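PDB 1YNB: 5'-deoxynucleotidase from Archaeoglobus fulgidus, which probably hydrolyses 2'-deoxyribonucleoside 5'-phosphates to the deoxyribonucleoside and phosphate, as a metal-dependent homodimeric enzyme of the HD-domain superfamily. Local coordinates for residues Met7-Lys12 with Gln103-Glu108; Ser26-Leu31 with Leu126-Gln131; Leu55-Ser60 with Thr153-Glu158; Ala68-Phe73 with Ser114-Tyr119; Ala79-Leu84 with Glu97-Glu102. All blocks are in the same frame, centred on the assembly; numbering follows the deposited sequence.

How the contacts relate
The five contacts tie together an all-helical HD-type subunit, and every one also touches the second subunit. Contacts 1 and 3 are farthest apart, with centres about 34 Å from each other. Contact 5 is nested in the chain loop closed by contact 1 and touches it, Q103 NE2 lying 3.6 Å from A79 CB. Contact 5 also meets contact 2, with S26 OG 2.6 Å from D83 O, a probable hydrogen bond. Contacts 3 and 4 adjoin where T153 CG2 packs 3.5 Å from V118 CG1. Contacts 2, 4 and 5 come near H42, H74, D75 and D124, whose converging side chains are consistent with an HD-type metal site, without a metal here.

Contact 1. Residues Met7-Lys12 with Gln103-Glu108; sequences MDDVVK and QLSWME
V10 and W106 make the apolar part of this contact: V10 CG2 lies 3.8 Å from W106 CE3, in the six-membered ring of the indole, approaching obliquely. V10 holds CG1 anti to the backbone N (chi1 170°), which places CG2 beside that N, on the flank that meets the indole. Closer to the backbones, D9 CB and W106 CB lie 3.9 Å apart, next to the nearest approach of the two chains, 5.9 Å between D9 CA and W106 CA. The intramolecular packing continues with M107 CG, 3.2 Å above one face of the W106 ring and offset toward its rim.

W106 is presented by a type I beta turn from L104 to M107, directly after helix 96-103 of the HD fold, and the turn is closed by M107 N to L104 O at 2.8 Å. The other partner is the first turn of helix 8-18, where V11 N bonds to M7 O at 2.9 Å.

No polar bond crosses between the segments. D9 OD2 stays 4.4 Å from S105 OG, and that hydroxyl is hydrogen-bonded to E102 O, at the end of the helix that precedes the turn. Beyond V10, the W106 ring meets F13 at about 40° and packs on I52 of the second subunit.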
# COMPACT_ATOMS: atom_id res chain seq x y z
N MET A 7 -20.42 19.74 14.70
CA MET A 7 -19.18 19.09 14.17
C MET A 7 -19.28 17.58 14.46
O MET A 7 -18.49 16.80 13.95
CB MET A 7 -17.95 19.68 14.85
CG MET A 7 -16.69 19.71 13.98
SD MET A 7 -16.91 20.69 12.45
CE MET A 7 -17.24 22.36 13.18
N ASP A 8 -20.24 17.19 15.29
CA ASP A 8 -20.42 15.78 15.61
C ASP A 8 -20.87 14.97 14.41
O ASP A 8 -20.49 13.80 14.25
CB ASP A 8 -21.43 15.61 16.74
CG ASP A 8 -20.85 16.00 18.08
OD1 ASP A 8 -20.85 17.21 18.41
OD2 ASP A 8 -20.37 15.08 18.80
N ASP A 9 -21.71 15.59 13.57
CA ASP A 9 -22.18 14.92 12.37
C ASP A 9 -21.00 14.72 11.43
O ASP A 9 -20.91 13.71 10.75
CB ASP A 9 -23.24 15.76 11.66
CG ASP A 9 -24.60 15.59 12.30
OD1 ASP A 9 -24.65 15.43 13.54
OD2 ASP A 9 -25.62 15.64 11.55
N VAL A 10 -20.10 15.69 11.39
CA VAL A 10 -18.96 15.58 10.50
C VAL A 10 -18.03 14.49 11.01
O VAL A 10 -17.50 13.69 10.23
CB VAL A 10 -18.20 16.92 10.41
CG1 VAL A 10 -16.87 16.73 9.69
CG2 VAL A 10 -19.07 17.95 9.65
N VAL A 11 -17.81 14.45 12.32
CA VAL A 11 -16.92 13.42 12.84
C VAL A 11 -17.54 12.04 12.55
O VAL A 11 -16.85 11.16 12.08
CB VAL A 11 -16.64 13.65 14.36
CG1 VAL A 11 -16.02 12.42 15.02
CG2 VAL A 11 -15.68 14.83 14.48
N LYS A 12 -18.83 11.85 12.79
CA LYS A 12 -19.41 10.54 12.48
C LYS A 12 -19.29 10.20 10.99
O LYS A 12 -19.07 9.04 10.61
CB LYS A 12 -20.87 10.47 12.94
CG LYS A 12 -20.98 9.91 14.35
CD LYS A 12 -22.39 9.87 14.90
CE LYS A 12 -22.43 9.01 16.20
NZ LYS A 12 -21.24 9.18 17.13
N GLN A 103 -26.73 10.19 4.22
CA GLN A 103 -25.30 10.17 4.46
C GLN A 103 -24.69 11.57 4.41
O GLN A 103 -23.83 11.90 5.23
CB GLN A 103 -24.62 9.26 3.44
CG GLN A 103 -23.16 9.02 3.70
CD GLN A 103 -22.56 8.11 2.64
OE1 GLN A 103 -22.66 8.38 1.43
NE2 GLN A 103 -21.92 7.02 3.08
N LEU A 104 -25.15 12.40 3.48
CA LEU A 104 -24.59 13.76 3.36
C LEU A 104 -25.39 14.86 4.03
O LEU A 104 -25.17 16.05 3.76
CB LEU A 104 -24.39 14.11 1.88
CG LEU A 104 -23.38 13.20 1.17
CD1 LEU A 104 -23.36 13.52 -0.29
CD2 LEU A 104 -21.99 13.39 1.78
N SER A 105 -26.29 14.49 4.93
CA SER A 105 -27.12 15.47 5.65
C SER A 105 -26.30 16.57 6.32
O SER A 105 -26.78 17.69 6.51
CB SER A 105 -27.99 14.77 6.69
OG SER A 105 -27.20 14.16 7.71
N TRP A 106 -25.06 16.26 6.69
CA TRP A 106 -24.22 17.24 7.34
C TRP A 106 -23.83 18.40 6.41
O TRP A 106 -23.41 19.46 6.87
CB TRP A 106 -22.94 16.59 7.88
CG TRP A 106 -22.07 16.00 6.82
CD1 TRP A 106 -22.16 14.75 6.29
CD2 TRP A 106 -21.04 16.68 6.09
NE1 TRP A 106 -21.24 14.60 5.27
CE2 TRP A 106 -20.54 15.76 5.13
CE3 TRP A 106 -20.48 17.97 6.15
CZ2 TRP A 106 -19.52 16.10 4.23
CZ3 TRP A 106 -19.46 18.30 5.25
CH2 TRP A 106 -19.00 17.37 4.30
N MET A 107 -23.94 18.19 5.10
CA MET A 107 -23.57 19.26 4.18
C MET A 107 -24.70 20.26 4.06
O MET A 107 -25.86 19.88 3.85
CB MET A 107 -23.25 18.70 2.79
CG MET A 107 -22.06 17.79 2.75
SD MET A 107 -21.61 17.36 1.07
CE MET A 107 -20.54 18.77 0.66
N GLU A 108 -24.35 21.53 4.21
CA GLU A 108 -25.32 22.61 4.10
C GLU A 108 -25.92 22.43 2.72
O GLU A 108 -27.14 22.42 2.55
CB GLU A 108 -24.62 23.98 4.19
CG GLU A 108 -23.09 23.91 4.14
CD GLU A 108 -22.55 23.05 3.00
OE1 GLU A 108 -22.85 23.35 1.82
OE2 GLU A 108 -21.82 22.07 3.29

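Contact 2. Residues Ser26-Leu31 with Leu126-Gln131; sequences SGWLKL and LELAFQ
In this HD-type helical domain, the loop joining helix 8-18 to helix 39-56 sends W28 inward against L128 and Q131 of helix 117-135. The far corner of the indole does the touching. W28 CZ2 lies 3.6 Å from L128 CD1 and equally 3.6 Å from Q131 CG, and the neighbouring W28 CH2 is 3.8 Å from L128 CD1. Both partners meet the ring at a slant. Q131 has CG anti to its own N (chi1 -173°) and then bends at chi2 (58°), which brings CB and CG against W28 CZ2 while the amide plane stands 80° to the indole. The amide oxygen is taken by K21 of the second subunit, and W28 NE1 is hydrogen-bonded to E37 OE1. An alanine at W28 would remove the indole and is likely to open a gap beside L128 CD1 and Q131 CG, with E37 losing its N-H partner.

The loop holds its own shape: K30 NZ curls back to G27 O at 2.8 Å, striking a lone pair in the carbonyl plane. One turn back along the helix from Q131, E127 makes salt bridges to R45 and to K21 of the second subunit and a hydrogen bond to H42, a residue of the probable HD site. Around the contact, Y135 meets the indole edge-to-face, R45 of helix 39-56 touches Q131, and helix 154-166 packs on A129 through L163.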
# COMPACT_ATOMS: atom_id res chain seq x y z
N SER A 26 -16.97 -6.57 -3.78
CA SER A 26 -17.57 -7.92 -3.75
C SER A 26 -17.52 -8.85 -4.92
O SER A 26 -17.57 -10.09 -4.70
CB SER A 26 -19.04 -7.82 -3.29
OG SER A 26 -19.78 -7.10 -4.27
N GLY A 27 -17.48 -8.30 -6.12
CA GLY A 27 -17.45 -9.09 -7.35
C GLY A 27 -16.28 -10.04 -7.40
O GLY A 27 -16.37 -11.13 -8.01
N TRP A 28 -15.17 -9.66 -6.77
CA TRP A 28 -14.00 -10.53 -6.75
C TRP A 28 -14.07 -11.76 -5.86
O TRP A 28 -13.36 -12.73 -6.11
CB TRP A 28 -12.77 -9.79 -6.29
CG TRP A 28 -12.52 -8.48 -7.03
CD1 TRP A 28 -12.54 -7.23 -6.48
CD2 TRP A 28 -12.22 -8.32 -8.42
NE1 TRP A 28 -12.26 -6.28 -7.46
CE2 TRP A 28 -12.07 -6.92 -8.66
CE3 TRP A 28 -12.08 -9.20 -9.51
CZ2 TRP A 28 -11.77 -6.42 -9.92
CZ3 TRP A 28 -11.79 -8.70 -10.77
CH2 TRP A 28 -11.64 -7.31 -10.97
N LEU A 29 -14.87 -11.70 -4.81
CA LEU A 29 -14.95 -12.79 -3.86
C LEU A 29 -15.34 -14.12 -4.48
O LEU A 29 -14.81 -15.15 -4.08
CB LEU A 29 -15.93 -12.46 -2.74
CG LEU A 29 -15.56 -11.19 -1.94
CD1 LEU A 29 -16.77 -10.76 -1.13
CD2 LEU A 29 -14.35 -11.47 -1.07
N LYS A 30 -16.29 -14.10 -5.42
CA LYS A 30 -16.71 -15.36 -6.03
C LYS A 30 -15.63 -15.97 -6.91
O LYS A 30 -15.70 -17.18 -7.24
CB LYS A 30 -18.02 -15.18 -6.81
CG LYS A 30 -17.92 -14.31 -8.01
CD LYS A 30 -19.32 -14.10 -8.59
CE LYS A 30 -19.30 -13.16 -9.79
NZ LYS A 30 -18.71 -11.80 -9.45
N LEU A 31 -14.62 -15.19 -7.29
CA LEU A 31 -13.52 -15.71 -8.08
C LEU A 31 -12.49 -16.37 -7.17
O LEU A 31 -11.47 -16.86 -7.67
CB LEU A 31 -12.82 -14.62 -8.87
CG LEU A 31 -13.40 -14.24 -10.22
CD1 LEU A 31 -14.82 -13.80 -10.04
CD2 LEU A 31 -12.55 -13.12 -10.86
N LEU A 126 -12.70 1.97 -16.03
CA LEU A 126 -11.30 1.76 -16.36
C LEU A 126 -10.56 1.20 -15.14
O LEU A 126 -9.65 0.37 -15.32
CB LEU A 126 -10.58 3.06 -16.75
CG LEU A 126 -10.29 3.35 -18.22
CD1 LEU A 126 -9.31 4.55 -18.26
CD2 LEU A 126 -9.65 2.14 -18.95
N GLU A 127 -10.88 1.70 -13.95
CA GLU A 127 -10.21 1.21 -12.73
C GLU A 127 -10.45 -0.32 -12.63
O GLU A 127 -9.52 -1.13 -12.32
CB GLU A 127 -10.74 1.92 -11.50
CG GLU A 127 -9.78 1.88 -10.27
CD GLU A 127 -9.65 0.49 -9.62
OE1 GLU A 127 -10.69 -0.20 -9.43
OE2 GLU A 127 -8.50 0.11 -9.27
N LEU A 128 -11.70 -0.69 -12.83
CA LEU A 128 -12.09 -2.12 -12.80
C LEU A 128 -11.31 -2.91 -13.84
O LEU A 128 -10.80 -4.01 -13.54
CB LEU A 128 -13.60 -2.27 -13.07
CG LEU A 128 -14.14 -3.69 -13.24
CD1 LEU A 128 -14.03 -4.50 -11.94
CD2 LEU A 128 -15.58 -3.56 -13.60
N ALA A 129 -11.19 -2.39 -15.07
CA ALA A 129 -10.43 -3.10 -16.10
C ALA A 129 -8.96 -3.26 -15.68
O ALA A 129 -8.36 -4.32 -15.86
CB ALA A 129 -10.52 -2.36 -17.48
N PHE A 130 -8.34 -2.21 -15.14
CA PHE A 130 -6.95 -2.34 -14.69
C PHE A 130 -6.84 -3.42 -13.58
O PHE A 130 -5.89 -4.22 -13.60
CB PHE A 130 -6.42 -1.01 -14.09
CG PHE A 130 -5.73 -0.15 -15.10
CD1 PHE A 130 -6.47 0.65 -15.98
CD2 PHE A 130 -4.34 -0.15 -15.19
CE1 PHE A 130 -5.80 1.47 -16.93
CE2 PHE A 130 -3.67 0.64 -16.11
CZ PHE A 130 -4.41 1.46 -17.00
N GLN A 131 -7.79 -3.41 -12.65
CA GLN A 131 -7.76 -4.35 -11.53
C GLN A 131 -8.03 -5.78 -12.05
O GLN A 131 -7.50 -6.77 -11.51
CB GLN A 131 -8.77 -3.97 -10.45
CG GLN A 131 -8.65 -4.84 -9.17
CD GLN A 131 -7.26 -4.79 -8.51
OE1 GLN A 131 -6.91 -3.81 -7.84
NE2 GLN A 131 -6.47 -5.87 -8.68

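Contact 3. Residues Leu55-Ser60 with Thr153-Glu158; sequences LKSGES and TDAAKE
A155 CB is the centre of this small contact, with S57 OG 3.5 Å away and K56 CB 4.1 Å away. K56 bends at chi2 (-80°), and its ammonium end leads off, leaving the beta carbon to do the packing. A water joins S57 and A155: it donates to S57 OG at 2.8 Å and accepts from A155 N at 2.8 Å. S57 OG is also hydrogen-bonded to L53 O, so carbonyl and water together fix the hydroxyl.

Behind these atoms, helix 39-56 stops in a Schellman motif, with G58 N bonded to L55 O at 2.9 Å and E59 N to the carbonyl of the residue just before L55. G58 is the C-prime residue; at its positive phi of 83° a side chain would jam against the carbonyl oxygen of S57. Helix 154-166 starts at T153, the N-cap, whose OG1 accepts from A156 N at 3.1 Å (153° at the hydrogen), while T153 N bonds to D122 OD2.

The C-terminal end of helix 39-56 thus meets the N-terminal end of helix 154-166, beside helix 117-135, which contributes Y119 against S57 and V118 against T153, while K56 packs on V10 of the second subunit.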
# COMPACT_ATOMS: atom_id res chain seq x y z
N LEU A 55 -7.60 15.70 -17.73
CA LEU A 55 -6.46 16.39 -18.31
C LEU A 55 -6.21 15.99 -19.76
O LEU A 55 -6.01 16.87 -20.64
CB LEU A 55 -5.21 16.14 -17.48
CG LEU A 55 -5.11 16.85 -16.13
CD1 LEU A 55 -3.71 16.64 -15.56
CD2 LEU A 55 -5.38 18.36 -16.30
N LYS A 56 -6.21 14.68 -20.02
CA LYS A 56 -5.98 14.17 -21.36
C LYS A 56 -7.10 14.55 -22.32
O LYS A 56 -6.95 14.46 -23.53
CB LYS A 56 -5.82 12.64 -21.33
CG LYS A 56 -4.50 12.16 -20.73
CD LYS A 56 -3.37 12.24 -21.74
CE LYS A 56 -2.01 12.33 -21.05
NZ LYS A 56 -0.88 12.28 -22.01
N SER A 57 -8.24 14.96 -21.78
CA SER A 57 -9.38 15.37 -22.60
C SER A 57 -9.32 16.87 -22.83
O SER A 57 -10.28 17.47 -23.30
CB SER A 57 -10.70 15.03 -21.92
OG SER A 57 -10.90 13.63 -21.89
N GLY A 58 -8.20 17.47 -22.46
CA GLY A 58 -8.01 18.89 -22.62
C GLY A 58 -8.58 19.79 -21.54
O GLY A 58 -8.37 21.01 -21.61
N GLU A 59 -9.30 19.24 -20.56
CA GLU A 59 -9.89 20.05 -19.49
C GLU A 59 -8.83 20.67 -18.57
O GLU A 59 -7.64 20.30 -18.62
CB GLU A 59 -10.90 19.21 -18.69
CG GLU A 59 -11.97 18.57 -19.59
CD GLU A 59 -13.38 19.11 -19.37
OE1 GLU A 59 -13.53 20.22 -18.80
OE2 GLU A 59 -14.35 18.44 -19.77
N SER A 60 -9.23 21.66 -17.78
CA SER A 60 -8.30 22.37 -16.90
C SER A 60 -7.95 21.58 -15.64
O SER A 60 -8.68 20.68 -15.25
CB SER A 60 -8.90 23.70 -16.46
OG SER A 60 -9.98 23.48 -15.57
N THR A 153 -15.58 8.29 -23.19
CA THR A 153 -14.60 9.27 -23.68
C THR A 153 -13.47 8.71 -24.52
O THR A 153 -13.06 7.56 -24.36
CB THR A 153 -13.98 10.09 -22.53
OG1 THR A 153 -13.05 9.29 -21.78
CG2 THR A 153 -15.07 10.59 -21.60
N ASP A 154 -12.96 9.52 -25.44
CA ASP A 154 -11.87 9.08 -26.29
C ASP A 154 -10.61 8.84 -25.47
O ASP A 154 -9.79 8.00 -25.83
CB ASP A 154 -11.55 10.13 -27.37
CG ASP A 154 -12.60 10.18 -28.48
OD1 ASP A 154 -13.47 9.27 -28.58
OD2 ASP A 154 -12.53 11.15 -29.27
N ALA A 155 -10.44 9.62 -24.40
CA ALA A 155 -9.26 9.47 -23.56
C ALA A 155 -9.29 8.10 -22.86
O ALA A 155 -8.27 7.42 -22.77
CB ALA A 155 -9.22 10.58 -22.51
N ALA A 156 -10.46 7.72 -22.36
CA ALA A 156 -10.62 6.45 -21.66
C ALA A 156 -10.43 5.32 -22.69
O ALA A 156 -9.75 4.33 -22.41
CB ALA A 156 -12.01 6.38 -21.02
N LYS A 157 -10.99 5.47 -23.88
CA LYS A 157 -10.85 4.43 -24.91
C LYS A 157 -9.39 4.21 -25.29
O LYS A 157 -8.95 3.08 -25.49
CB LYS A 157 -11.68 4.79 -26.15
CG LYS A 157 -13.18 4.56 -25.96
CD LYS A 157 -13.97 5.10 -27.16
CE LYS A 157 -15.48 4.95 -26.94
NZ LYS A 157 -16.26 5.65 -28.04
N GLU A 158 -8.61 5.28 -25.37
CA GLU A 158 -7.21 5.15 -25.75
C GLU A 158 -6.42 4.43 -24.64
O GLU A 158 -5.62 3.51 -24.91
CB GLU A 158 -6.64 6.56 -26.02
CG GLU A 158 -5.17 6.62 -26.48
CD GLU A 158 -4.75 7.99 -27.09
OE1 GLU A 158 -5.31 9.06 -26.72
OE2 GLU A 158 -3.83 8.00 -27.95
O HOH W 1 -11.55 12.20 -24.21

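Contact 4. Residues Ala68-Phe73 with Ser114-Tyr119; sequences ATAALF and SDVEVY
Beside the packed pair A70 and V116, a short polar bond from Y119 OH to E59 OE2, probably a hydrogen bond, ties the first turn of helix 117-135 to the loop after helix 39-56, and D115 OD2, just ahead in the chain, forms a salt bridge with K66 NZ on helix 61-73. These polar links lie beyond the contact itself, which is apolar: no hydrogen bond crosses between 68-73 and 114-119.

A70 CB points at V116 and meets its CG2 at 3.6 Å. V116 sits at the N-cap position, with CG1 beside its own N (chi1 -68°) and CG2 between N and the carbonyl carbon, which is the branch that reaches the alanine. E117 comes in from another direction. Its CB starts away from helix 61-73, but the chain folds back at chi2 (-39°), bringing OE2 to 4.1 Å from A70 CB, a plain van der Waals approach.

F113 and A67 extend the apolar patch round A70 and V116, while on other faces of helix 61-73 A68 packs on T69 of the second subunit and F73 meets the ring of F51 of that subunit at about 60°. A70 CA and V116 CA are 7.4 Å apart, the nearest CA pair of the two segments. The contact thus joins the start of helix 117-135 to helix 61-73, which runs up to H74 and D75; this close helix packing belongs to the HD fold, in which that His-Asp pair is consistent with metal binding.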
# COMPACT_ATOMS: atom_id res chain seq x y z
N ALA A 68 -11.71 14.20 -10.05
CA ALA A 68 -11.12 13.29 -9.07
C ALA A 68 -11.96 13.29 -7.81
O ALA A 68 -12.29 12.23 -7.27
CB ALA A 68 -9.69 13.70 -8.77
N THR A 69 -12.35 14.47 -7.34
CA THR A 69 -13.16 14.55 -6.13
C THR A 69 -14.49 13.87 -6.29
O THR A 69 -14.96 13.16 -5.41
CB THR A 69 -13.37 16.04 -5.71
OG1 THR A 69 -12.10 16.67 -5.60
CG2 THR A 69 -14.09 16.13 -4.40
N ALA A 70 -15.12 14.08 -7.44
CA ALA A 70 -16.40 13.46 -7.68
C ALA A 70 -16.27 11.94 -7.66
O ALA A 70 -17.17 11.23 -7.23
CB ALA A 70 -16.95 13.93 -9.05
N ALA A 71 -15.15 11.45 -8.17
CA ALA A 71 -14.91 10.00 -8.18
C ALA A 71 -14.80 9.49 -6.73
O ALA A 71 -15.25 8.37 -6.42
CB ALA A 71 -13.61 9.68 -8.93
N LEU A 72 -14.21 10.29 -5.84
CA LEU A 72 -14.09 9.85 -4.44
C LEU A 72 -15.44 9.67 -3.78
O LEU A 72 -15.61 8.78 -2.93
CB LEU A 72 -13.29 10.85 -3.63
CG LEU A 72 -11.82 10.96 -3.96
CD1 LEU A 72 -11.23 12.18 -3.20
CD2 LEU A 72 -11.10 9.66 -3.52
N PHE A 73 -16.41 10.52 -4.14
CA PHE A 73 -17.76 10.44 -3.57
C PHE A 73 -18.69 9.48 -4.30
O PHE A 73 -19.83 9.26 -3.88
CB PHE A 73 -18.41 11.84 -3.58
CG PHE A 73 -17.89 12.74 -2.50
CD1 PHE A 73 -18.49 12.74 -1.23
CD2 PHE A 73 -16.77 13.52 -2.71
CE1 PHE A 73 -17.95 13.51 -0.18
CE2 PHE A 73 -16.21 14.30 -1.67
CZ PHE A 73 -16.81 14.29 -0.41
N SER A 114 -22.31 17.11 -11.84
CA SER A 114 -22.96 16.71 -13.09
C SER A 114 -22.05 16.95 -14.28
O SER A 114 -22.08 16.20 -15.25
CB SER A 114 -24.29 17.44 -13.27
OG SER A 114 -25.33 16.71 -12.64
N ASP A 115 -21.21 17.98 -14.22
CA ASP A 115 -20.32 18.28 -15.32
C ASP A 115 -19.12 17.36 -15.48
O ASP A 115 -18.39 17.46 -16.47
CB ASP A 115 -19.80 19.71 -15.22
CG ASP A 115 -19.13 19.99 -13.91
OD1 ASP A 115 -19.59 19.43 -12.90
OD2 ASP A 115 -18.15 20.78 -13.87
N VAL A 116 -18.88 16.48 -14.51
CA VAL A 116 -17.75 15.56 -14.60
C VAL A 116 -18.23 14.12 -14.45
O VAL A 116 -17.42 13.20 -14.34
CB VAL A 116 -16.67 15.84 -13.49
CG1 VAL A 116 -15.98 17.17 -13.73
CG2 VAL A 116 -17.30 15.81 -12.12
N GLU A 117 -19.53 13.91 -14.44
CA GLU A 117 -20.01 12.56 -14.28
C GLU A 117 -19.51 11.62 -15.36
O GLU A 117 -19.38 10.42 -15.11
CB GLU A 117 -21.54 12.50 -14.18
CG GLU A 117 -22.04 12.99 -12.81
CD GLU A 117 -21.12 12.53 -11.64
OE1 GLU A 117 -21.07 11.31 -11.32
OE2 GLU A 117 -20.44 13.38 -11.04
N VAL A 118 -19.22 12.13 -16.55
CA VAL A 118 -18.73 11.22 -17.57
C VAL A 118 -17.32 10.77 -17.26
O VAL A 118 -16.98 9.62 -17.51
CB VAL A 118 -18.79 11.82 -18.99
CG1 VAL A 118 -18.14 10.89 -19.96
CG2 VAL A 118 -20.24 11.98 -19.40
N TYR A 119 -16.48 11.64 -16.71
CA TYR A 119 -15.13 11.22 -16.37
C TYR A 119 -15.18 10.23 -15.19
O TYR A 119 -14.37 9.30 -15.13
CB TYR A 119 -14.24 12.40 -16.00
CG TYR A 119 -14.03 13.36 -17.14
CD1 TYR A 119 -13.43 12.93 -18.33
CD2 TYR A 119 -14.49 14.68 -17.07
CE1 TYR A 119 -13.32 13.79 -19.43
CE2 TYR A 119 -14.37 15.55 -18.16
CZ TYR A 119 -13.79 15.09 -19.34
OH TYR A 119 -13.72 15.90 -20.45

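Contact 5. Residues Ala79-Leu84 with Glu97-Glu102; sequences ARTMDL and EGAREE
R80 and A99 have the most surface buried here, followed by E102, where the short helix 78-81 of the HD fold lies against helix 96-103, the next helix in the chain. R80 runs out extended from CG to NE, its CD passing 4.4 Å from A99 O, and ends beside E102. There R80 NH1 is 3.9 Å from E102 CB, and the carbonyl carbon of E102 lies over one face of the guanidinium. The two side chains cross at about a right angle, with guanidinium and carboxylate planes 79° apart. R80 NH1 and E102 OE1 are 4.1 Å from each other, too far for a salt bridge, though the opposite charges would still attract. R80 NE makes a salt bridge to E16 OE2 on helix 8-18, and W171 of the second subunit also packs on this arginine.

Helix 78-81 ends at once after T81, since M82 leaves helical angles with a positive phi of 76°. The last residue of the helix still contributes: T81 OG1 has a weak bond to H77 ND1, and with OG1 between the backbone N and the carbonyl carbon (chi1 74°), T81 CG2 lies beside the N and meets A99 CB at 3.8 Å.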
# COMPACT_ATOMS: atom_id res chain seq x y z
N ALA A 79 -21.19 2.59 1.84
CA ALA A 79 -20.77 2.44 3.24
C ALA A 79 -21.96 1.86 3.98
O ALA A 79 -21.80 1.14 4.97
CB ALA A 79 -20.41 3.79 3.84
N ARG A 80 -23.16 2.21 3.50
CA ARG A 80 -24.41 1.73 4.08
C ARG A 80 -25.06 0.64 3.24
O ARG A 80 -25.74 -0.23 3.77
CB ARG A 80 -25.41 2.89 4.22
CG ARG A 80 -24.96 3.97 5.18
CD ARG A 80 -25.82 5.27 5.06
NE ARG A 80 -25.22 6.32 5.89
CZ ARG A 80 -25.89 7.11 6.71
NH1 ARG A 80 -27.21 7.01 6.83
NH2 ARG A 80 -25.22 7.97 7.48
N THR A 81 -24.85 0.67 1.93
CA THR A 81 -25.52 -0.31 1.06
C THR A 81 -24.71 -1.50 0.59
O THR A 81 -25.28 -2.46 0.05
CB THR A 81 -26.10 0.35 -0.20
OG1 THR A 81 -25.03 0.67 -1.10
CG2 THR A 81 -26.83 1.64 0.16
N MET A 82 -23.39 -1.45 0.80
CA MET A 82 -22.49 -2.50 0.35
C MET A 82 -22.27 -2.37 -1.16
O MET A 82 -23.03 -1.67 -1.86
CB MET A 82 -23.05 -3.90 0.64
CG MET A 82 -23.37 -4.15 2.12
SD MET A 82 -24.13 -5.80 2.40
CE MET A 82 -22.67 -6.88 1.95
N ASP A 83 -21.21 -3.02 -1.64
CA ASP A 83 -20.89 -3.02 -3.06
C ASP A 83 -21.78 -4.09 -3.66
O ASP A 83 -21.46 -5.28 -3.58
CB ASP A 83 -19.42 -3.39 -3.29
CG ASP A 83 -19.07 -3.54 -4.76
OD1 ASP A 83 -17.94 -3.99 -5.07
OD2 ASP A 83 -19.91 -3.21 -5.62
N LEU A 84 -22.93 -3.70 -4.21
CA LEU A 84 -23.83 -4.70 -4.82
C LEU A 84 -23.25 -5.15 -6.16
O LEU A 84 -23.28 -4.40 -7.14
CB LEU A 84 -25.24 -4.12 -5.01
CG LEU A 84 -25.90 -3.61 -3.73
CD1 LEU A 84 -27.24 -2.94 -4.05
CD2 LEU A 84 -26.08 -4.76 -2.75
N GLU A 97 -30.16 7.17 -3.80
CA GLU A 97 -30.35 8.59 -3.51
C GLU A 97 -30.75 8.73 -2.04
O GLU A 97 -30.30 9.65 -1.35
CB GLU A 97 -31.42 9.18 -4.44
CG GLU A 97 -31.53 10.72 -4.42
CD GLU A 97 -30.17 11.43 -4.50
OE1 GLU A 97 -29.52 11.61 -3.43
OE2 GLU A 97 -29.75 11.80 -5.63
N GLY A 98 -31.60 7.82 -1.56
CA GLY A 98 -31.98 7.87 -0.16
C GLY A 98 -30.74 7.73 0.71
O GLY A 98 -30.52 8.49 1.65
N ALA A 99 -29.91 6.73 0.40
CA ALA A 99 -28.68 6.49 1.16
C ALA A 99 -27.79 7.71 1.14
O ALA A 99 -27.35 8.17 2.19
CB ALA A 99 -27.93 5.29 0.57
N ARG A 100 -27.54 8.25 -0.04
CA ARG A 100 -26.68 9.43 -0.16
C ARG A 100 -27.24 10.64 0.57
O ARG A 100 -26.51 11.41 1.22
CB ARG A 100 -26.48 9.81 -1.63
CG ARG A 100 -25.77 11.15 -1.78
CD ARG A 100 -24.67 11.09 -2.80
NE ARG A 100 -25.12 11.37 -4.16
CZ ARG A 100 -24.37 11.16 -5.24
NH1 ARG A 100 -23.14 10.67 -5.12
NH2 ARG A 100 -24.84 11.47 -6.45
N GLU A 101 -28.56 10.81 0.46
CA GLU A 101 -29.24 11.92 1.10
C GLU A 101 -28.88 11.99 2.58
O GLU A 101 -28.27 12.96 3.05
CB GLU A 101 -30.76 11.75 0.96
CG GLU A 101 -31.51 13.06 0.93
CD GLU A 101 -31.14 13.87 -0.29
OE1 GLU A 101 -31.56 13.47 -1.41
OE2 GLU A 101 -30.41 14.89 -0.14
N GLU A 102 -29.27 10.94 3.29
CA GLU A 102 -29.02 10.82 4.72
C GLU A 102 -27.54 10.85 5.04
O GLU A 102 -27.12 11.47 6.02
CB GLU A 102 -29.65 9.53 5.24
CG GLU A 102 -31.00 9.24 4.63
CD GLU A 102 -31.79 8.25 5.45
OE1 GLU A 102 -31.18 7.32 6.03
OE2 GLU A 102 -33.03 8.40 5.51